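Local coordinates for protein UTP--glucose-1-phosphate uridylyltransferase YngB (Bacillus subtilis subsp. subtilis str. 168, PDB 7B1R) that catalyses the formation of UDP-glucose and diphosphate from UTP and glucose 1-phosphate, feeding glycolipid synthesis and wall teichoic acid glucosylation during anaerobic fermentative growth, at residues K3-V8 against G49-L54; D123-V128 against V208-I213; N186-K191 against D232-V237. All blocks are in the same frame, centred on the assembly; numbering follows the deposited sequence.

Contact 1: residues K3-V8 against G49-L54; sequences KVRKAV and GIEDIL
R5 and E51 meet beside the start of two strands. The R5 chain leaves with CG set between the backbone N and the carbonyl carbon (chi1 65°) and bends again at chi2 and chi3, so that E51 OE2 comes to lie over one face of the guanidinium, 3.3 Å from NE. The two planes are nearly perpendicular; this is a salt bridge of charge alone, as no N-H points at the oxygen. The same OE2 also touches the R5 CB. Behind the charges, the R5 carbonyl O takes two backbone bonds, from E51 N at 3.0 Å and from D52 N at 3.2 Å.

From there K6-V8 and D52-L54 run as neighbouring parallel strands of the central sheet in the Rossmann-like GT-A nucleotidyltransferase fold, joined by A7 N to D52 O (3.1 Å) and L54 N to A7 O (2.9 Å). On the face of K6 and D52, the K6 CG lies 3.9 Å from the D52 CB, but the polar ends part: K6 NZ goes to F120 O and E124, D52 OD1 to N98. On the A7 face, I50 points CG2 anti to its backbone N, where it packs on the A7 CB at 3.8 Å, while its CD1 reaches V4 CG1 at 4.0 Å; helix 141-152 covers I50 and V4 through M146.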
# COMPACT_ATOMS: atom_id res chain seq x y z
N LYS A 3 -0.99 -35.31 11.24
CA LYS A 3 -0.43 -34.24 10.43
C LYS A 3 -1.11 -32.88 10.71
O LYS A 3 -2.33 -32.79 10.89
CB LYS A 3 -0.41 -34.69 8.96
N VAL A 4 -0.28 -31.81 10.79
CA VAL A 4 -0.69 -30.41 10.90
C VAL A 4 -1.15 -29.91 9.54
O VAL A 4 -0.32 -29.84 8.60
CB VAL A 4 0.49 -29.54 11.37
CG1 VAL A 4 0.16 -28.06 11.25
CG2 VAL A 4 0.96 -29.88 12.76
N ARG A 5 -2.44 -29.53 9.44
CA ARG A 5 -2.98 -29.15 8.14
C ARG A 5 -3.83 -27.87 8.22
O ARG A 5 -4.33 -27.34 7.20
CB ARG A 5 -3.73 -30.35 7.56
CG ARG A 5 -4.94 -30.74 8.39
CD ARG A 5 -5.13 -32.24 8.45
NE ARG A 5 -6.14 -32.80 7.57
CZ ARG A 5 -7.44 -32.49 7.60
NH1 ARG A 5 -7.89 -31.57 8.44
NH2 ARG A 5 -8.27 -33.11 6.77
N LYS A 6 -4.02 -27.37 9.45
CA LYS A 6 -4.84 -26.19 9.67
C LYS A 6 -4.01 -25.12 10.34
O LYS A 6 -3.27 -25.40 11.30
CB LYS A 6 -6.03 -26.55 10.57
CG LYS A 6 -7.26 -27.15 9.90
CD LYS A 6 -8.10 -27.92 10.89
CE LYS A 6 -9.59 -27.79 10.67
NZ LYS A 6 -10.35 -28.79 11.46
N ALA A 7 -4.17 -23.88 9.87
CA ALA A 7 -3.53 -22.71 10.47
C ALA A 7 -4.58 -21.66 10.86
O ALA A 7 -5.61 -21.51 10.19
CB ALA A 7 -2.57 -22.16 9.47
N VAL A 8 -4.28 -20.92 11.93
CA VAL A 8 -5.07 -19.76 12.33
C VAL A 8 -4.27 -18.48 12.16
O VAL A 8 -3.24 -18.33 12.83
CB VAL A 8 -5.46 -19.84 13.81
CG1 VAL A 8 -6.40 -18.69 14.14
CG2 VAL A 8 -6.02 -21.20 14.19
N GLY A 49 2.32 -26.88 3.16
CA GLY A 49 1.32 -27.94 3.08
C GLY A 49 0.11 -27.73 4.00
O GLY A 49 -0.56 -28.69 4.35
N ILE A 50 -0.18 -26.48 4.38
CA ILE A 50 -1.44 -26.19 5.06
C ILE A 50 -2.53 -26.15 4.01
O ILE A 50 -2.37 -25.54 2.96
CB ILE A 50 -1.35 -24.87 5.85
CG1 ILE A 50 -0.27 -24.97 6.94
CG2 ILE A 50 -2.70 -24.43 6.41
CD1 ILE A 50 -0.30 -26.26 7.72
N GLU A 51 -3.66 -26.79 4.32
CA GLU A 51 -4.78 -26.78 3.40
C GLU A 51 -5.95 -25.89 3.86
O GLU A 51 -6.72 -25.43 3.02
CB GLU A 51 -5.16 -28.22 3.06
CG GLU A 51 -4.95 -29.18 4.22
CD GLU A 51 -4.97 -30.66 3.84
OE1 GLU A 51 -4.69 -30.96 2.67
OE2 GLU A 51 -5.26 -31.49 4.71
N ASP A 52 -6.10 -25.63 5.18
CA ASP A 52 -7.29 -24.94 5.68
C ASP A 52 -6.93 -23.85 6.69
O ASP A 52 -6.52 -24.14 7.81
CB ASP A 52 -8.29 -25.90 6.33
CG ASP A 52 -8.68 -27.13 5.51
OD1 ASP A 52 -9.42 -26.98 4.49
OD2 ASP A 52 -8.28 -28.26 5.92
N ILE A 53 -7.15 -22.59 6.30
CA ILE A 53 -6.81 -21.45 7.13
C ILE A 53 -8.08 -20.81 7.72
O ILE A 53 -9.08 -20.60 7.02
CB ILE A 53 -6.01 -20.43 6.32
CG1 ILE A 53 -4.67 -20.99 5.84
CG2 ILE A 53 -5.85 -19.13 7.10
CD1 ILE A 53 -4.03 -20.19 4.73
N LEU A 54 -8.02 -20.49 9.02
CA LEU A 54 -9.03 -19.66 9.66
C LEU A 54 -8.47 -18.26 9.94
O LEU A 54 -7.61 -18.08 10.80
CB LEU A 54 -9.51 -20.30 10.96
CG LEU A 54 -10.51 -19.47 11.76
CD1 LEU A 54 -11.68 -19.02 10.90
CD2 LEU A 54 -11.07 -20.28 12.90

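Contact 2: residues D123-V128 against V208-I213; sequences DEPFAV and VLNSSI
F126 and L209 form the hydrogen-bonded pair of an antiparallel ladder, at the point where the parallel strands of the GT-A nucleotidyltransferase sheet give way to an antiparallel neighbour. Strands 125-128 and 208-210 run at 142° to each other, with P125-N210 and A127-V208 as the flanking non-hydrogen-bonded pairs.

The hydrogen bonds come first. F126 N donates to L209 O at 2.9 Å and L209 N returns to F126 O at 2.8 Å. Beyond P125, which has no N-H to give, the E124 carbonyl O continues the pairing by receiving S211: the hydroxyl OG donates from above the carbonyl plane, and S211 N adds a weak bond at 3.0 Å. The E124 carboxylate turns away from this strand to K6.

The apolar contacts centre on the F126 ring. With CG set between the backbone N and the carbonyl carbon (chi1 56°), the ring leans toward the neighbouring strand, and L209 CB sits over one face in a CH-pi contact, 4.2 Å from the centroid. I213, on the first turn of the helix after the strand, comes in at the ring edge instead, its CG2 3.5 Å from CZ. The ring of F214 also meets F126, the planes almost parallel. With an alanine in place of F126, L209 CB would probably lose the ring face it rests on and I213 CG2 the edge it meets, opening a gap between strand and helix start.

On the side of A127 and V208, helix 141-152 closes over the pair through L142, and Y149 from the same helix touches P125 and V208. S211 CB, beside the start of 123-128, lies 3.6 Å from D123 OD1.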
# COMPACT_ATOMS: atom_id res chain seq x y z
N ASP A 123 -9.81 -31.37 17.01
CA ASP A 123 -8.87 -32.20 17.73
C ASP A 123 -7.69 -32.61 16.86
O ASP A 123 -7.49 -33.79 16.58
CB ASP A 123 -9.54 -33.36 18.47
CG ASP A 123 -9.12 -33.34 19.93
OD1 ASP A 123 -9.56 -32.39 20.65
OD2 ASP A 123 -8.32 -34.21 20.31
N GLU A 124 -6.92 -31.59 16.46
CA GLU A 124 -5.69 -31.81 15.72
C GLU A 124 -4.59 -30.90 16.28
O GLU A 124 -4.77 -30.13 17.24
CB GLU A 124 -5.85 -31.58 14.22
CG GLU A 124 -7.25 -31.74 13.65
CD GLU A 124 -7.44 -31.29 12.20
OE1 GLU A 124 -8.58 -30.87 11.83
OE2 GLU A 124 -6.46 -31.35 11.42
N PRO A 125 -3.37 -31.00 15.71
CA PRO A 125 -2.42 -29.90 15.82
C PRO A 125 -2.72 -28.83 14.77
O PRO A 125 -3.17 -29.11 13.65
CB PRO A 125 -1.10 -30.63 15.56
CG PRO A 125 -1.45 -31.76 14.60
CD PRO A 125 -2.85 -32.18 15.00
N PHE A 126 -2.44 -27.58 15.15
CA PHE A 126 -2.62 -26.47 14.22
C PHE A 126 -1.44 -25.52 14.27
O PHE A 126 -0.70 -25.47 15.26
CB PHE A 126 -3.92 -25.73 14.49
CG PHE A 126 -4.11 -25.20 15.89
CD1 PHE A 126 -4.29 -26.07 16.97
CD2 PHE A 126 -4.19 -23.81 16.10
CE1 PHE A 126 -4.50 -25.56 18.24
CE2 PHE A 126 -4.41 -23.30 17.37
CZ PHE A 126 -4.55 -24.18 18.44
N ALA A 127 -1.28 -24.75 13.19
CA ALA A 127 -0.35 -23.63 13.18
C ALA A 127 -1.08 -22.36 13.57
O ALA A 127 -2.22 -22.16 13.17
CB ALA A 127 0.25 -23.46 11.81
N VAL A 128 -0.40 -21.50 14.33
CA VAL A 128 -0.72 -20.08 14.36
C VAL A 128 0.39 -19.28 13.67
O VAL A 128 1.56 -19.51 13.91
CB VAL A 128 -0.94 -19.56 15.79
CG1 VAL A 128 -1.17 -18.07 15.75
CG2 VAL A 128 -2.08 -20.27 16.50
N VAL A 208 3.29 -24.09 16.32
CA VAL A 208 2.49 -25.27 16.06
C VAL A 208 2.01 -25.77 17.41
O VAL A 208 2.83 -26.13 18.24
CB VAL A 208 3.28 -26.33 15.29
CG1 VAL A 208 2.59 -27.68 15.38
CG2 VAL A 208 3.43 -25.92 13.84
N LEU A 209 0.70 -25.69 17.65
CA LEU A 209 0.12 -26.07 18.93
C LEU A 209 -0.70 -27.35 18.81
O LEU A 209 -1.00 -27.80 17.70
CB LEU A 209 -0.77 -24.93 19.40
CG LEU A 209 -0.03 -23.61 19.59
CD1 LEU A 209 -0.96 -22.57 20.18
CD2 LEU A 209 1.19 -23.85 20.47
N ASN A 210 -1.08 -27.92 19.96
CA ASN A 210 -1.98 -29.06 20.02
C ASN A 210 -3.34 -28.60 20.52
O ASN A 210 -3.40 -27.63 21.28
CB ASN A 210 -1.42 -30.18 20.90
CG ASN A 210 -0.47 -31.08 20.13
OD1 ASN A 210 0.64 -31.35 20.58
ND2 ASN A 210 -0.91 -31.52 18.96
N SER A 211 -4.41 -29.30 20.11
CA SER A 211 -5.77 -29.10 20.58
C SER A 211 -5.85 -28.83 22.08
O SER A 211 -6.65 -28.00 22.54
CB SER A 211 -6.65 -30.26 20.20
OG SER A 211 -5.87 -31.41 19.90
N SER A 212 -5.00 -29.54 22.86
CA SER A 212 -4.94 -29.39 24.31
C SER A 212 -4.89 -27.93 24.73
O SER A 212 -5.43 -27.59 25.77
CB SER A 212 -3.83 -30.21 24.93
OG SER A 212 -2.55 -29.78 24.47
N ILE A 213 -4.29 -27.08 23.87
CA ILE A 213 -3.98 -25.69 24.19
C ILE A 213 -5.26 -24.94 24.54
O ILE A 213 -5.21 -23.94 25.26
CB ILE A 213 -3.17 -25.01 23.06
CG1 ILE A 213 -2.29 -23.88 23.59
CG2 ILE A 213 -4.06 -24.55 21.92
CD1 ILE A 213 -1.40 -24.28 24.74

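Contact 3: residues N186-K191 against D232-V237; sequences NDLVEK and DALREV
R235 lies along the end of strand 182-188 and holds it by two neighbouring residues at once, D187 and L188. Its chain runs out extended and then bends at chi3 (76°), which turns NH1 back to the L188 carbonyl. The bond from NH1 to L188 O is 2.8 Å, with the oxygen near the guanidinium plane at its edge. D187 comes from another direction: with CG anti to the backbone N (chi1 178°), it extends its carboxylate to the guanidinium, OD1 standing over a face while OD2 makes the salt bridge to NH1 at 3.2 Å. Carboxylate and guanidinium planes are 79° apart, close to perpendicular.

Here helix 232-240 packs against the weakly bonded end of strand 182-188 of the mixed sheet in the GT-A fold, the two segments almost antiparallel, their axes 7.7 Å apart at closest approach. Beside the polar pair the leucines meet at a slant, L188 CD2 resting 3.8 Å from L234 CB and 4.0 Å from L234 CD1. L234 in turn packs on Y207 and L209 of strand 206-210. Past the strand, E190 OE2 is hydrogen-bonded to T231 OG1, just ahead of the helix.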
# COMPACT_ATOMS: atom_id res chain seq x y z
N ASN A 186 12.35 -24.09 28.29
CA ASN A 186 12.06 -24.51 29.65
C ASN A 186 11.07 -23.53 30.27
O ASN A 186 10.41 -23.88 31.23
CB ASN A 186 13.33 -24.68 30.48
CG ASN A 186 13.89 -26.08 30.34
OD1 ASN A 186 14.85 -26.30 29.61
ND2 ASN A 186 13.24 -27.03 31.01
N ASP A 187 11.04 -22.31 29.72
CA ASP A 187 10.06 -21.30 30.11
C ASP A 187 10.09 -20.15 29.10
O ASP A 187 10.80 -20.21 28.10
CB ASP A 187 10.18 -20.95 31.60
CG ASP A 187 9.21 -19.87 32.06
OD1 ASP A 187 7.98 -20.14 32.12
OD2 ASP A 187 9.69 -18.75 32.36
N LEU A 188 9.31 -19.10 29.37
CA LEU A 188 8.95 -18.10 28.37
C LEU A 188 8.51 -16.83 29.09
O LEU A 188 7.81 -16.93 30.10
CB LEU A 188 7.77 -18.70 27.59
CG LEU A 188 7.88 -18.67 26.07
CD1 LEU A 188 9.31 -18.93 25.62
CD2 LEU A 188 6.96 -19.70 25.48
N VAL A 189 9.12 -15.71 28.80
CA VAL A 189 8.66 -14.51 29.55
C VAL A 189 7.66 -13.80 28.64
O VAL A 189 7.41 -14.27 27.51
CB VAL A 189 9.93 -13.68 29.78
CG1 VAL A 189 10.40 -13.21 28.43
CG2 VAL A 189 9.79 -12.57 30.80
N GLU A 190 7.08 -12.66 29.04
CA GLU A 190 6.27 -11.95 28.02
C GLU A 190 7.21 -10.98 27.32
O GLU A 190 8.02 -11.45 26.62
CB GLU A 190 4.95 -11.35 28.48
CG GLU A 190 3.96 -11.23 27.33
CD GLU A 190 4.49 -11.50 25.92
OE1 GLU A 190 4.29 -10.64 25.05
OE2 GLU A 190 5.07 -12.57 25.68
N LYS A 191 7.12 -9.67 27.49
CA LYS A 191 8.13 -8.83 26.80
C LYS A 191 9.02 -8.25 27.88
O LYS A 191 8.67 -7.17 28.36
CB LYS A 191 7.47 -7.76 25.94
CG LYS A 191 6.08 -7.33 26.38
CD LYS A 191 6.09 -6.22 27.42
CE LYS A 191 4.71 -5.83 27.90
NZ LYS A 191 4.21 -6.75 28.95
N ASP A 232 1.31 -17.03 28.25
CA ASP A 232 1.05 -17.60 29.56
C ASP A 232 0.53 -19.04 29.42
O ASP A 232 0.77 -19.89 30.27
CB ASP A 232 0.23 -16.64 30.43
CG ASP A 232 0.81 -15.23 30.52
OD1 ASP A 232 2.06 -15.08 30.57
OD2 ASP A 232 0.00 -14.27 30.54
N ALA A 233 -0.14 -19.32 28.30
CA ALA A 233 -0.71 -20.63 28.07
C ALA A 233 0.35 -21.56 27.49
O ALA A 233 0.10 -22.73 27.24
CB ALA A 233 -1.90 -20.53 27.17
N LEU A 234 1.53 -21.02 27.23
CA LEU A 234 2.65 -21.89 26.95
C LEU A 234 3.42 -22.04 28.25
O LEU A 234 3.94 -23.12 28.53
CB LEU A 234 3.50 -21.30 25.82
CG LEU A 234 2.84 -21.29 24.44
CD1 LEU A 234 3.57 -20.35 23.49
CD2 LEU A 234 2.76 -22.70 23.85
N ARG A 235 3.40 -20.99 29.08
CA ARG A 235 3.99 -21.01 30.41
C ARG A 235 3.40 -22.16 31.21
O ARG A 235 4.17 -22.97 31.74
CB ARG A 235 3.82 -19.67 31.14
CG ARG A 235 4.91 -18.64 30.85
CD ARG A 235 4.58 -17.37 31.59
NE ARG A 235 4.87 -17.50 33.00
CZ ARG A 235 6.07 -17.29 33.53
NH1 ARG A 235 7.08 -16.95 32.76
NH2 ARG A 235 6.24 -17.44 34.83
N GLU A 236 2.06 -22.25 31.28
CA GLU A 236 1.43 -23.33 32.02
C GLU A 236 1.76 -24.68 31.39
O GLU A 236 2.09 -25.61 32.12
CB GLU A 236 -0.07 -23.12 32.26
N VAL A 237 1.74 -24.79 30.05
CA VAL A 237 2.14 -26.03 29.38
C VAL A 237 3.59 -26.33 29.74
O VAL A 237 4.07 -27.44 29.55
CB VAL A 237 1.95 -26.02 27.85
CG1 VAL A 237 2.59 -27.25 27.20
CG2 VAL A 237 0.49 -25.97 27.44

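Overall arrangement
All three contacts belong to one mixed sheet and the helices on it. Contacts 1 and 2 adjoin, their centres 10 Å apart, because strands 6-11 and 125-129 are neighbours: V8 N lies 2.7 Å from A127 O, and V4 CG2 packs on P125 CB at 3.6 Å. Contact 2 also touches contact 3, whose centre is 16 Å away; L209 CD2 lies 3.9 Å from L234 CD2 and I213 CD1 is 3.7 Å from V237 CG2. Contacts 1 and 3 do not touch, being about 13 Å apart at their nearest atoms. Contact 1 closes before contact 2 opens, whereas the segments of contacts 2 and 3 alternate along the chain.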